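Local coordinates for adenylate isopentenyltransferase (Humulus lupulus, PDB 3A8T), which transfers an isopentenyl group from dimethylallyl diphosphate to ATP, ADP or AMP, a step in the biosynthesis of cytokinins, at residues Thr51-Phe64 with Trp321-Ser334. Residues are numbered along the deposited sequence; the frame is centred on the assembly and turned at random.
Sequences TGKSRLSIDLAAHF and WEKQVLEPSVKIVS. With PO4 (phosphate ion), chain C.
Trp-321, on the C-terminal helix 315-338, lies along the first turns of helix 53-61, the edge of its indole meeting the carboxylate of Asp-59 at one end and the carbonyl O of Gly-52 at the other. NE1 donates to Asp-59 OD2 at 2.8 Å, with the N-H to acceptor angle at 158° and the oxygen close to the ring plane, while the carboxylate is turned steeply out of that plane. Further along the same edge CH2 lies 3.3 Å from Gly-52 O, the carbonyl that accepts the amide of Leu-56 in the first turn. With CG anti to the backbone N (chi1 173°), the indole extends toward helix 53-61, while Val-325 CG1 covers one of its faces. Asp-59 OD1, the other carboxylate oxygen, pairs with Arg-55 NH1 at 3.5 Å.

Beyond the indole, the two helices cross at -58°. Leu-56 fits as a knob among Trp-321, Val-325, Leu-326 and Ser-329; Leu-60 does likewise one turn on, among Leu-326, Ser-329, Val-330 and Val-333. Leu-326 CD1 presses on Asp-59 CB (3.5 Å). At the far end Val-330 CG2 stands over the centre of the His-63 ring, 3.8 Å from its centroid, and Val-333 CG1 covers one face of Phe-64, whose opposite face carries His-63 CB.

A leucine in place of Trp-321 would probably leave Asp-59 OD2 without its indole donor and open a gap beside Gly-52 and Leu-56. Gly-52, Lys-53 and Ser-54 belong to the P-loop that binds ATP, and here they hold a phosphate ion, Lys-53 N lying 2.8 Å from PO4 O3. The contact thus joins the helix that follows the P-loop to the C-terminal helix through one directional bond, probably strengthened by the carboxylate's charge, with the far end of the indole against Gly-52 and apolar packing farther along.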
ATOM      1  N   THR A  51       4.376  -5.982  -1.799  1.00 25.73           N
ATOM      2  CA  THR A  51       5.062  -6.773  -2.807  1.00 22.22           C
ATOM      3  C   THR A  51       6.113  -5.961  -3.643  1.00 21.68           C
ATOM      4  O   THR A  51       6.609  -6.436  -4.638  1.00 19.28           O
ATOM      5  CB  THR A  51       4.079  -7.466  -3.793  1.00 20.67           C
ATOM      6  OG1 THR A  51       3.222  -6.484  -4.364  1.00 17.68           O
ATOM      7  CG2 THR A  51       3.284  -8.573  -3.120  1.00 15.19           C
ATOM      8  N   GLY A  52       6.469  -4.761  -3.215  1.00 21.43           N
ATOM      9  CA  GLY A  52       7.464  -4.003  -3.957  1.00 19.74           C
ATOM     10  C   GLY A  52       6.934  -3.211  -5.145  1.00 21.21           C
ATOM     11  O   GLY A  52       7.690  -2.927  -6.054  1.00 20.83           O
ATOM     12  N   LYS A  53       5.641  -2.872  -5.148  1.00 20.78           N
ATOM     13  CA  LYS A  53       5.079  -2.106  -6.230  1.00 21.59           C
ATOM     14  C   LYS A  53       5.642  -0.695  -6.366  1.00 21.44           C
ATOM     15  O   LYS A  53       5.943  -0.244  -7.469  1.00 21.53           O
ATOM     16  CB  LYS A  53       3.582  -2.055  -6.098  1.00 22.13           C
ATOM     17  CG  LYS A  53       2.914  -3.270  -6.704  1.00 24.60           C
ATOM     18  CD  LYS A  53       1.714  -3.716  -5.891  1.00 25.81           C
ATOM     19  CE  LYS A  53       1.066  -2.604  -5.023  1.00 24.41           C
ATOM     20  NZ  LYS A  53       0.949  -3.193  -3.639  1.00 21.41           N
ATOM     21  N   SER A  54       5.765   0.022  -5.269  1.00 21.96           N
ATOM     22  CA  SER A  54       6.325   1.365  -5.373  1.00 23.30           C
ATOM     23  C   SER A  54       7.741   1.333  -5.944  1.00 23.36           C
ATOM     24  O   SER A  54       8.097   2.105  -6.829  1.00 22.97           O
ATOM     25  CB  SER A  54       6.339   1.996  -4.006  1.00 25.65           C
ATOM     26  OG  SER A  54       5.014   2.001  -3.519  1.00 30.20           O
ATOM     27  N   ARG A  55       8.528   0.404  -5.421  1.00 25.15           N
ATOM     28  CA  ARG A  55       9.922   0.148  -5.811  1.00 25.14           C
ATOM     29  C   ARG A  55      10.018   0.022  -7.318  1.00 23.95           C
ATOM     30  O   ARG A  55      10.816   0.691  -8.006  1.00 23.38           O
ATOM     31  CB  ARG A  55      10.342  -1.204  -5.244  1.00 29.42           C
ATOM     32  CG  ARG A  55      11.616  -1.253  -4.523  1.00 32.88           C
ATOM     33  CD  ARG A  55      12.825  -1.028  -5.388  1.00 36.31           C
ATOM     34  NE  ARG A  55      13.947  -0.968  -4.453  1.00 40.79           N
ATOM     35  CZ  ARG A  55      15.228  -0.860  -4.760  1.00 40.19           C
ATOM     36  NH1 ARG A  55      15.628  -0.804  -6.018  1.00 42.45           N
ATOM     37  NH2 ARG A  55      16.097  -0.785  -3.778  1.00 40.28           N
ATOM     38  N   LEU A  56       9.186  -0.871  -7.830  1.00 22.52           N
ATOM     39  CA  LEU A  56       9.210  -1.151  -9.238  1.00 22.60           C
ATOM     40  C   LEU A  56       8.847   0.078 -10.047  1.00 22.41           C
ATOM     41  O   LEU A  56       9.464   0.340 -11.085  1.00 23.77           O
ATOM     42  CB  LEU A  56       8.295  -2.325  -9.538  1.00 22.94           C
ATOM     43  CG  LEU A  56       8.135  -2.679 -10.997  1.00 23.97           C
ATOM     44  CD1 LEU A  56       9.414  -2.981 -11.629  1.00 22.71           C
ATOM     45  CD2 LEU A  56       7.259  -3.829 -11.102  1.00 25.50           C
ATOM     46  N   SER A  57       7.891   0.859  -9.543  1.00 22.28           N
ATOM     47  CA  SER A  57       7.450   2.053 -10.256  1.00 19.98           C
ATOM     48  C   SER A  57       8.587   3.022 -10.389  1.00 21.34           C
ATOM     49  O   SER A  57       8.708   3.715 -11.420  1.00 22.37           O
ATOM     50  CB  SER A  57       6.270   2.723  -9.561  1.00 17.46           C
ATOM     51  OG  SER A  57       6.593   3.289  -8.315  1.00 16.38           O
ATOM     52  N   ILE A  58       9.434   3.063  -9.358  1.00 20.85           N
ATOM     53  CA  ILE A  58      10.577   3.947  -9.387  1.00 19.29           C
ATOM     54  C   ILE A  58      11.681   3.385 -10.276  1.00 19.03           C
ATOM     55  O   ILE A  58      12.264   4.102 -11.030  1.00 21.77           O
ATOM     56  CB  ILE A  58      11.123   4.248  -7.974  1.00 18.37           C
ATOM     57  CG1 ILE A  58      10.003   4.736  -7.065  1.00 14.55           C
ATOM     58  CG2 ILE A  58      12.237   5.343  -8.085  1.00 19.28           C
ATOM     59  CD1 ILE A  58       9.164   5.852  -7.633  1.00 14.01           C
ATOM     60  N   ASP A  59      11.950   2.104 -10.214  1.00 20.57           N
ATOM     61  CA  ASP A  59      12.957   1.537 -11.102  1.00 21.75           C
ATOM     62  C   ASP A  59      12.593   1.743 -12.573  1.00 21.58           C
ATOM     63  O   ASP A  59      13.431   2.052 -13.386  1.00 23.82           O
ATOM     64  CB  ASP A  59      13.137   0.031 -10.844  1.00 23.52           C
ATOM     65  CG  ASP A  59      13.889  -0.274  -9.519  1.00 25.15           C
ATOM     66  OD1 ASP A  59      14.732   0.551  -9.091  1.00 26.71           O
ATOM     67  OD2 ASP A  59      13.669  -1.359  -8.926  1.00 24.18           O
ATOM     68  N   LEU A  60      11.333   1.587 -12.915  1.00 22.26           N
ATOM     69  CA  LEU A  60      10.896   1.764 -14.293  1.00 21.61           C
ATOM     70  C   LEU A  60      11.064   3.190 -14.779  1.00 23.20           C
ATOM     71  O   LEU A  60      11.123   3.424 -15.963  1.00 24.58           O
ATOM     72  CB  LEU A  60       9.404   1.371 -14.428  1.00 21.61           C
ATOM     73  CG  LEU A  60       9.046  -0.136 -14.359  1.00 20.98           C
ATOM     74  CD1 LEU A  60       7.587  -0.296 -14.214  1.00 19.30           C
ATOM     75  CD2 LEU A  60       9.514  -0.897 -15.628  1.00 18.88           C
ATOM     76  N   ALA A  61      11.134   4.148 -13.858  1.00 24.28           N
ATOM     77  CA  ALA A  61      11.239   5.554 -14.216  1.00 24.12           C
ATOM     78  C   ALA A  61      12.605   5.824 -14.769  1.00 24.67           C
ATOM     79  O   ALA A  61      12.775   6.761 -15.527  1.00 26.46           O
ATOM     80  CB  ALA A  61      10.952   6.471 -12.982  1.00 22.79           C
ATOM     81  N   ALA A  62      13.585   5.013 -14.389  1.00 24.31           N
ATOM     82  CA  ALA A  62      14.909   5.235 -14.939  1.00 27.05           C
ATOM     83  C   ALA A  62      14.945   4.859 -16.465  1.00 27.49           C
ATOM     84  O   ALA A  62      15.871   5.257 -17.161  1.00 28.13           O
ATOM     85  CB  ALA A  62      15.975   4.422 -14.154  1.00 24.59           C
ATOM     86  N   HIS A  63      13.923   4.150 -16.951  1.00 25.43           N
ATOM     87  CA  HIS A  63      13.843   3.674 -18.339  1.00 26.67           C
ATOM     88  C   HIS A  63      12.784   4.343 -19.154  1.00 27.62           C
ATOM     89  O   HIS A  63      12.865   4.398 -20.366  1.00 28.91           O
ATOM     90  CB  HIS A  63      13.490   2.186 -18.388  1.00 27.22           C
ATOM     91  CG  HIS A  63      14.540   1.296 -17.817  1.00 26.95           C
ATOM     92  ND1 HIS A  63      15.441   0.624 -18.604  1.00 28.02           N
ATOM     93  CD2 HIS A  63      14.897   1.051 -16.535  1.00 24.94           C
ATOM     94  CE1 HIS A  63      16.317   0.008 -17.831  1.00 28.87           C
ATOM     95  NE2 HIS A  63      16.006   0.253 -16.571  1.00 28.36           N
ATOM     96  N   PHE A  64      11.758   4.806 -18.469  1.00 29.42           N
ATOM     97  CA  PHE A  64      10.633   5.440 -19.099  1.00 29.35           C
ATOM     98  C   PHE A  64      10.183   6.701 -18.400  1.00 28.34           C
ATOM     99  O   PHE A  64       9.917   6.694 -17.209  1.00 29.02           O
ATOM    100  CB  PHE A  64       9.460   4.484 -19.092  1.00 31.60           C
ATOM    101  CG  PHE A  64       9.756   3.153 -19.710  1.00 32.01           C
ATOM    102  CD1 PHE A  64       9.907   3.034 -21.095  1.00 31.99           C
ATOM    103  CD2 PHE A  64       9.905   2.024 -18.907  1.00 31.27           C
ATOM    104  CE1 PHE A  64      10.208   1.825 -21.665  1.00 32.41           C
ATOM    105  CE2 PHE A  64      10.209   0.790 -19.467  1.00 30.84           C
ATOM    106  CZ  PHE A  64      10.362   0.686 -20.846  1.00 32.39           C
ATOM    107  N   TRP A 321      16.027  -9.146  -7.887  1.00 26.10           N
ATOM    108  CA  TRP A 321      14.966  -8.290  -8.348  1.00 26.39           C
ATOM    109  C   TRP A 321      15.254  -7.718  -9.751  1.00 26.89           C
ATOM    110  O   TRP A 321      14.381  -7.634 -10.603  1.00 27.85           O
ATOM    111  CB  TRP A 321      14.825  -7.179  -7.293  1.00 26.58           C
ATOM    112  CG  TRP A 321      13.896  -6.070  -7.625  1.00 26.81           C
ATOM    113  CD1 TRP A 321      14.215  -4.873  -8.217  1.00 27.00           C
ATOM    114  CD2 TRP A 321      12.514  -5.993  -7.297  1.00 26.44           C
ATOM    115  NE1 TRP A 321      13.120  -4.053  -8.246  1.00 24.52           N
ATOM    116  CE2 TRP A 321      12.061  -4.718  -7.695  1.00 25.57           C
ATOM    117  CE3 TRP A 321      11.608  -6.878  -6.710  1.00 25.40           C
ATOM    118  CZ2 TRP A 321      10.741  -4.310  -7.516  1.00 27.79           C
ATOM    119  CZ3 TRP A 321      10.304  -6.471  -6.535  1.00 25.03           C
ATOM    120  CH2 TRP A 321       9.880  -5.209  -6.929  1.00 26.07           C
ATOM    121  N   GLU A 322      16.496  -7.339  -9.995  1.00 29.01           N
ATOM    122  CA  GLU A 322      16.889  -6.756 -11.259  1.00 31.58           C
ATOM    123  C   GLU A 322      16.597  -7.770 -12.329  1.00 31.13           C
ATOM    124  O   GLU A 322      15.927  -7.478 -13.291  1.00 30.61           O
ATOM    125  CB  GLU A 322      18.390  -6.406 -11.223  1.00 36.64           C
ATOM    126  CG  GLU A 322      18.734  -5.076 -11.919  1.00 44.95           C
ATOM    127  CD  GLU A 322      19.656  -4.122 -11.092  1.00 48.70           C
ATOM    128  OE1 GLU A 322      20.857  -4.465 -10.951  1.00 49.78           O
ATOM    129  OE2 GLU A 322      19.187  -3.036 -10.601  1.00 49.45           O
ATOM    130  N   LYS A 323      17.073  -8.993 -12.115  1.00 32.31           N
ATOM    131  CA  LYS A 323      16.887 -10.091 -13.054  1.00 32.03           C
ATOM    132  C   LYS A 323      15.485 -10.659 -13.112  1.00 29.42           C
ATOM    133  O   LYS A 323      14.957 -10.867 -14.185  1.00 29.01           O
ATOM    134  CB  LYS A 323      17.845 -11.249 -12.733  1.00 36.68           C
ATOM    135  CG  LYS A 323      19.305 -10.919 -12.901  1.00 45.16           C
ATOM    136  CD  LYS A 323      20.250 -12.019 -12.385  1.00 51.12           C
ATOM    137  CE  LYS A 323      20.049 -13.403 -13.105  1.00 54.21           C
ATOM    138  NZ  LYS A 323      20.338 -13.439 -14.600  1.00 56.64           N
ATOM    139  N   GLN A 324      14.877 -10.900 -11.967  1.00 27.82           N
ATOM    140  CA  GLN A 324      13.564 -11.532 -11.979  1.00 28.72           C
ATOM    141  C   GLN A 324      12.320 -10.684 -12.083  1.00 26.43           C
ATOM    142  O   GLN A 324      11.273 -11.156 -12.524  1.00 26.90           O
ATOM    143  CB  GLN A 324      13.432 -12.470 -10.767  1.00 28.87           C
ATOM    144  CG  GLN A 324      14.540 -13.528 -10.702  1.00 29.01           C
ATOM    145  CD  GLN A 324      14.277 -14.646  -9.679  1.00 32.14           C
ATOM    146  OE1 GLN A 324      14.858 -15.727  -9.786  1.00 33.92           O
ATOM    147  NE2 GLN A 324      13.399 -14.398  -8.696  1.00 30.54           N
ATOM    148  N   VAL A 325      12.434  -9.429 -11.697  1.00 24.21           N
ATOM    149  CA  VAL A 325      11.276  -8.547 -11.671  1.00 22.69           C
ATOM    150  C   VAL A 325      11.412  -7.360 -12.593  1.00 22.01           C
ATOM    151  O   VAL A 325      10.553  -7.092 -13.379  1.00 22.74           O
ATOM    152  CB  VAL A 325      11.053  -8.022 -10.217  1.00 22.88           C
ATOM    153  CG1 VAL A 325       9.869  -7.113 -10.166  1.00 23.01           C
ATOM    154  CG2 VAL A 325      10.913  -9.191  -9.237  1.00 23.14           C
ATOM    155  N   LEU A 326      12.520  -6.651 -12.485  1.00 23.52           N
ATOM    156  CA  LEU A 326      12.711  -5.489 -13.298  1.00 24.55           C
ATOM    157  C   LEU A 326      12.966  -5.770 -14.749  1.00 24.68           C
ATOM    158  O   LEU A 326      12.212  -5.309 -15.546  1.00 26.10           O
ATOM    159  CB  LEU A 326      13.812  -4.588 -12.692  1.00 24.68           C
ATOM    160  CG  LEU A 326      14.054  -3.236 -13.389  1.00 27.41           C
ATOM    161  CD1 LEU A 326      12.779  -2.346 -13.354  1.00 23.65           C
ATOM    162  CD2 LEU A 326      15.277  -2.535 -12.746  1.00 24.94           C
ATOM    163  N   GLU A 327      13.990  -6.533 -15.114  1.00 27.55           N
ATOM    164  CA  GLU A 327      14.265  -6.767 -16.552  1.00 28.77           C
ATOM    165  C   GLU A 327      13.009  -7.200 -17.308  1.00 26.91           C
ATOM    166  O   GLU A 327      12.689  -6.635 -18.344  1.00 27.22           O
ATOM    167  CB  GLU A 327      15.470  -7.725 -16.744  1.00 30.99           C
ATOM    168  CG  GLU A 327      15.200  -9.133 -17.400  1.00 39.41           C
ATOM    169  CD  GLU A 327      16.365 -10.203 -17.119  1.00 42.73           C
ATOM    170  OE1 GLU A 327      16.016 -11.351 -16.698  1.00 42.87           O
ATOM    171  OE2 GLU A 327      17.606  -9.898 -17.303  1.00 42.21           O
ATOM    172  N   PRO A 328      12.254  -8.178 -16.791  1.00 25.76           N
ATOM    173  CA  PRO A 328      11.028  -8.591 -17.501  1.00 24.61           C
ATOM    174  C   PRO A 328      10.011  -7.425 -17.657  1.00 24.00           C
ATOM    175  O   PRO A 328       9.439  -7.229 -18.701  1.00 24.94           O
ATOM    176  CB  PRO A 328      10.479  -9.721 -16.619  1.00 24.38           C
ATOM    177  CG  PRO A 328      11.728 -10.294 -15.980  1.00 25.71           C
ATOM    178  CD  PRO A 328      12.537  -9.062 -15.649  1.00 25.99           C
ATOM    179  N   SER A 329       9.781  -6.648 -16.599  1.00 24.80           N
ATOM    180  CA  SER A 329       8.833  -5.508 -16.666  1.00 23.05           C
ATOM    181  C   SER A 329       9.255  -4.481 -17.731  1.00 23.79           C
ATOM    182  O   SER A 329       8.403  -3.983 -18.443  1.00 23.15           O
ATOM    183  CB  SER A 329       8.741  -4.752 -15.326  1.00 21.08           C
ATOM    184  OG  SER A 329       8.402  -5.581 -14.235  1.00 22.11           O
ATOM    185  N   VAL A 330      10.556  -4.167 -17.808  1.00 22.45           N
ATOM    186  CA  VAL A 330      11.048  -3.185 -18.774  1.00 24.23           C
ATOM    187  C   VAL A 330      10.610  -3.626 -20.173  1.00 24.95           C
ATOM    188  O   VAL A 330      10.025  -2.817 -20.929  1.00 24.07           O
ATOM    189  CB  VAL A 330      12.608  -3.028 -18.698  1.00 24.30           C
ATOM    190  CG1 VAL A 330      13.140  -2.269 -19.906  1.00 24.30           C
ATOM    191  CG2 VAL A 330      12.990  -2.308 -17.481  1.00 25.57           C
ATOM    192  N   LYS A 331      10.853  -4.911 -20.478  1.00 26.17           N
ATOM    193  CA  LYS A 331      10.478  -5.507 -21.747  1.00 27.41           C
ATOM    194  C   LYS A 331       8.968  -5.405 -22.023  1.00 28.55           C
ATOM    195  O   LYS A 331       8.532  -4.990 -23.114  1.00 29.89           O
ATOM    196  CB  LYS A 331      10.879  -6.971 -21.787  1.00 29.79           C
ATOM    197  CG  LYS A 331      12.345  -7.206 -21.751  1.00 33.52           C
ATOM    198  CD  LYS A 331      12.673  -8.571 -21.159  1.00 35.92           C
ATOM    199  CE  LYS A 331      12.342  -9.727 -22.102  1.00 37.86           C
ATOM    200  NZ  LYS A 331      12.993 -11.055 -21.709  1.00 38.66           N
ATOM    201  N   ILE A 332       8.160  -5.785 -21.045  1.00 28.17           N
ATOM    202  CA  ILE A 332       6.724  -5.716 -21.237  1.00 26.63           C
ATOM    203  C   ILE A 332       6.302  -4.256 -21.496  1.00 26.62           C
ATOM    204  O   ILE A 332       5.591  -3.993 -22.429  1.00 25.95           O
ATOM    205  CB  ILE A 332       5.973  -6.260 -19.982  1.00 26.31           C
ATOM    206  CG1 ILE A 332       6.239  -7.753 -19.807  1.00 26.12           C
ATOM    207  CG2 ILE A 332       4.459  -5.989 -20.071  1.00 26.32           C
ATOM    208  CD1 ILE A 332       5.772  -8.309 -18.409  1.00 19.86           C
ATOM    209  N   VAL A 333       6.766  -3.308 -20.683  1.00 27.31           N
ATOM    210  CA  VAL A 333       6.332  -1.913 -20.834  1.00 28.05           C
ATOM    211  C   VAL A 333       6.788  -1.368 -22.157  1.00 28.51           C
ATOM    212  O   VAL A 333       6.056  -0.719 -22.876  1.00 29.84           O
ATOM    213  CB  VAL A 333       6.875  -1.061 -19.703  1.00 26.88           C
ATOM    214  CG1 VAL A 333       6.717   0.396 -20.026  1.00 24.78           C
ATOM    215  CG2 VAL A 333       6.190  -1.426 -18.447  1.00 26.12           C
ATOM    216  N   SER A 334       8.026  -1.662 -22.461  1.00 30.23           N
ATOM    217  CA  SER A 334       8.631  -1.303 -23.716  1.00 30.46           C
ATOM    218  C   SER A 334       7.737  -1.745 -24.886  1.00 31.58           C
ATOM    219  O   SER A 334       7.483  -0.981 -25.809  1.00 31.24           O
ATOM    220  CB  SER A 334       9.970  -2.001 -23.792  1.00 30.11           C
ATOM    221  OG  SER A 334      10.841  -1.263 -24.584  1.00 34.69           O
TER
HETATM  222  P   PO4 C 900       4.132  -1.951  -1.985  1.00 33.21           P
HETATM  223  O1  PO4 C 900       4.170  -0.584  -2.585  1.00 29.63           O
HETATM  224  O2  PO4 C 900       3.117  -1.975  -0.890  1.00 33.60           O
HETATM  225  O3  PO4 C 900       3.770  -2.949  -3.029  1.00 28.62           O
HETATM  226  O4  PO4 C 900       5.465  -2.287  -1.437  1.00 30.79           O